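PDB 3N54: spore germination protein B3 from Bacillus subtilis subsp. subtilis, which takes part in the germination response of spores to the mixture of L-asparagine, glucose, fructose and potassium ions. Local coordinates for residues 168-173 / 177-182. Sequence-based numbering, arbitrary orientation.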
ATOM      1  N   GLN A 168       1.254   2.066  -1.335  1.00 35.98           N
ATOM      2  CA  GLN A 168       2.468   2.880  -1.245  1.00 37.25           C
ATOM      3  C   GLN A 168       2.742   3.287   0.195  1.00 37.78           C
ATOM      4  O   GLN A 168       1.846   3.757   0.877  1.00 37.64           O
ATOM      5  CB  GLN A 168       2.344   4.155  -2.082  1.00 38.78           C
ATOM      6  CG  GLN A 168       3.561   5.084  -1.992  1.00 41.53           C
ATOM      7  CD  GLN A 168       4.804   4.472  -2.598  1.00 43.65           C
ATOM      8  OE1 GLN A 168       4.815   4.129  -3.778  1.00 45.79           O
ATOM      9  NE2 GLN A 168       5.870   4.351  -1.803  1.00 44.20           N
ATOM     10  N   ALA A 169       3.983   3.122   0.643  1.00 38.47           N
ATOM     11  CA  ALA A 169       4.364   3.512   1.995  1.00 40.01           C
ATOM     12  C   ALA A 169       5.154   4.815   1.979  1.00 42.82           C
ATOM     13  O   ALA A 169       5.844   5.114   1.004  1.00 43.28           O
ATOM     14  CB  ALA A 169       5.171   2.411   2.656  1.00 39.19           C
ATOM     15  N   VAL A 170       5.020   5.599   3.049  1.00 45.66           N
ATOM     16  CA  VAL A 170       5.832   6.801   3.250  1.00 49.48           C
ATOM     17  C   VAL A 170       6.478   6.748   4.633  1.00 51.81           C
ATOM     18  O   VAL A 170       5.953   6.119   5.553  1.00 50.98           O
ATOM     19  CB  VAL A 170       5.024   8.100   3.120  1.00 51.43           C
ATOM     20  CG1 VAL A 170       4.426   8.217   1.728  1.00 51.31           C
ATOM     21  CG2 VAL A 170       3.933   8.158   4.176  1.00 52.41           C
ATOM     22  N   LYS A 171       7.627   7.399   4.770  1.00 55.43           N
ATOM     23  CA  LYS A 171       8.347   7.415   6.038  1.00 58.43           C
ATOM     24  C   LYS A 171       8.942   8.781   6.294  1.00 62.96           C
ATOM     25  O   LYS A 171       9.493   9.408   5.387  1.00 64.06           O
ATOM     26  CB  LYS A 171       9.455   6.358   6.045  1.00 57.79           C
ATOM     27  CG  LYS A 171      10.249   6.262   7.363  1.00 60.81           C
ATOM     28  CD  LYS A 171      11.133   5.016   7.384  1.00 61.13           C
ATOM     29  CE  LYS A 171      11.934   4.883   8.677  1.00 64.29           C
ATOM     30  NZ  LYS A 171      13.173   5.716   8.683  1.00 67.58           N
ATOM     31  N   ASN A 172       8.820   9.233   7.537  1.00 66.46           N
ATOM     32  CA  ASN A 172       9.404  10.484   7.965  1.00 71.68           C
ATOM     33  C   ASN A 172      10.837  10.180   8.401  1.00 73.71           C
ATOM     34  O   ASN A 172      11.073   9.804   9.549  1.00 75.03           O
ATOM     35  CB  ASN A 172       8.569  11.084   9.104  1.00 74.23           C
ATOM     36  CG  ASN A 172       8.717  12.582   9.217  1.00 79.20           C
ATOM     37  OD1 ASN A 172       9.098  13.256   8.261  1.00 81.87           O
ATOM     38  ND2 ASN A 172       8.384  13.121  10.384  1.00 82.82           N
ATOM     39  N   GLU A 173      11.790  10.324   7.480  1.00 74.90           N
ATOM     40  CA  GLU A 173      13.197   9.971   7.745  1.00 76.82           C
ATOM     41  C   GLU A 173      13.984  11.115   8.388  1.00 82.04           C
ATOM     42  O   GLU A 173      15.072  11.475   7.923  1.00 84.18           O
ATOM     43  CB  GLU A 173      13.893   9.514   6.452  1.00 75.40           C
ATOM     44  CG  GLU A 173      13.182   8.352   5.750  1.00 72.10           C
ATOM     45  CD  GLU A 173      13.923   7.839   4.519  1.00 72.07           C
ATOM     46  OE1 GLU A 173      13.324   7.039   3.762  1.00 69.46           O
ATOM     47  OE2 GLU A 173      15.092   8.232   4.303  1.00 75.05           O
ATOM     48  N   ALA A 177       9.398  13.878   4.765  1.00 78.52           N
ATOM     49  CA  ALA A 177       8.675  12.704   4.303  1.00 73.17           C
ATOM     50  C   ALA A 177       9.375  12.150   3.065  1.00 71.02           C
ATOM     51  O   ALA A 177      10.111  12.871   2.386  1.00 73.60           O
ATOM     52  CB  ALA A 177       7.245  13.058   3.985  1.00 72.64           C
ATOM     53  N   LYS A 178       9.141  10.873   2.776  1.00 66.32           N
ATOM     54  CA  LYS A 178       9.792  10.200   1.653  1.00 64.46           C
ATOM     55  C   LYS A 178       9.080   8.893   1.308  1.00 59.57           C
ATOM     56  O   LYS A 178       8.720   8.136   2.209  1.00 57.61           O
ATOM     57  CB  LYS A 178      11.257   9.930   2.010  1.00 65.87           C
ATOM     58  CG  LYS A 178      12.085   9.225   0.943  1.00 66.48           C
ATOM     59  CD  LYS A 178      13.587   9.491   1.159  1.00 70.81           C
ATOM     60  CE  LYS A 178      14.484   8.614   0.271  1.00 71.24           C
ATOM     61  NZ  LYS A 178      14.152   8.705  -1.186  1.00 71.86           N
ATOM     62  N   TYR A 179       8.860   8.635   0.018  1.00 57.62           N
ATOM     63  CA  TYR A 179       8.280   7.360  -0.405  1.00 53.79           C
ATOM     64  C   TYR A 179       9.248   6.258  -0.013  1.00 51.93           C
ATOM     65  O   TYR A 179      10.451   6.393  -0.217  1.00 53.31           O
ATOM     66  CB  TYR A 179       7.997   7.328  -1.903  1.00 53.84           C
ATOM     67  CG  TYR A 179       6.839   8.203  -2.303  1.00 55.12           C
ATOM     68  CD1 TYR A 179       5.547   7.904  -1.887  1.00 53.50           C
ATOM     69  CD2 TYR A 179       7.029   9.333  -3.095  1.00 58.50           C
ATOM     70  CE1 TYR A 179       4.472   8.703  -2.249  1.00 55.19           C
ATOM     71  CE2 TYR A 179       5.960  10.140  -3.463  1.00 59.84           C
ATOM     72  CZ  TYR A 179       4.686   9.819  -3.037  1.00 58.22           C
ATOM     73  OH  TYR A 179       3.626  10.616  -3.394  1.00 60.80           O
ATOM     74  N   ASP A 180       8.727   5.183   0.570  1.00 48.74           N
ATOM     75  CA  ASP A 180       9.584   4.151   1.137  1.00 47.57           C
ATOM     76  C   ASP A 180       8.971   2.758   1.018  1.00 44.33           C
ATOM     77  O   ASP A 180       8.596   2.141   2.011  1.00 43.71           O
ATOM     78  CB  ASP A 180       9.871   4.504   2.604  1.00 48.78           C
ATOM     79  CG  ASP A 180      10.996   3.684   3.202  1.00 50.21           C
ATOM     80  OD1 ASP A 180      11.791   3.100   2.438  1.00 51.35           O
ATOM     81  OD2 ASP A 180      11.092   3.632   4.447  1.00 52.51           O
ATOM     82  N   GLY A 181       8.866   2.274  -0.213  1.00 42.76           N
ATOM     83  CA  GLY A 181       8.349   0.939  -0.474  1.00 40.50           C
ATOM     84  C   GLY A 181       6.836   0.830  -0.382  1.00 38.61           C
ATOM     85  O   GLY A 181       6.118   1.764  -0.725  1.00 38.32           O
ATOM     86  N   ALA A 182       6.362  -0.317   0.094  1.00 37.02           N
ATOM     87  CA  ALA A 182       4.940  -0.617   0.102  1.00 35.90           C
ATOM     88  C   ALA A 182       4.507  -1.463   1.296  1.00 35.27           C
ATOM     89  O   ALA A 182       5.245  -2.318   1.761  1.00 35.48           O
ATOM     90  CB  ALA A 182       4.573  -1.340  -1.190  1.00 35.37           C
TER
HETATM   91  O   HOH W   1       9.131   3.524  -2.761  1.00 51.46           O
HETATM   92  O   HOH W   2      13.261   5.582   1.297  1.00 74.63           O
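Gln168 bends its side chain over to Tyr179, so that CG and the amide meet the ring beside the bulged backbone. With CG anti to the backbone N (chi1 178°) and the chain bent at chi2 (66°), CG rests 3.5 Å from CD1 of the Tyr179 ring, the amide plane standing steeply to the ring. NE2 then gives a nearly straight hydrogen bond, 2.9 Å, to Ala169 O, which lies in the amide plane; a long chain ending in an N-H donor suits this place. The same oxygen also accepts from Asp180 N, 2.9 Å away and well above the carbonyl plane, and so is gripped twice. An alanine in place of Gln168 is likely to leave Tyr179 CD1 without its CG contact and Ala169 O with one donor fewer. Val170 points the same way as the tyrosine, and Val170 CG1 lies 3.8 Å from Tyr179 CD1, a beta-branched residue at home in a strand.

On the face carrying Lys171 and Lys178, charged side chains gather, with Asp180 and Glu173 as neighbours. Lys171 runs alongside Asp180, CD passing 3.2 Å from OD2, but its NZ lies farther off; the carboxylate forms its salt bridge with Arg110. Glu173 lays its carboxylate against the aliphatic CD of Lys178, with OE1 3.6 Å away.

Ala169 N bonds to Gly181 O and Lys171 N to Lys178 O. Gly181, with phi 78°, takes a backbone shape that favours glycine. Asp180 and Gly181 both stand opposite Ala169: a beta bulge within an antiparallel beta hairpin, whose two strands lie side by side in a mixed five-stranded sheet.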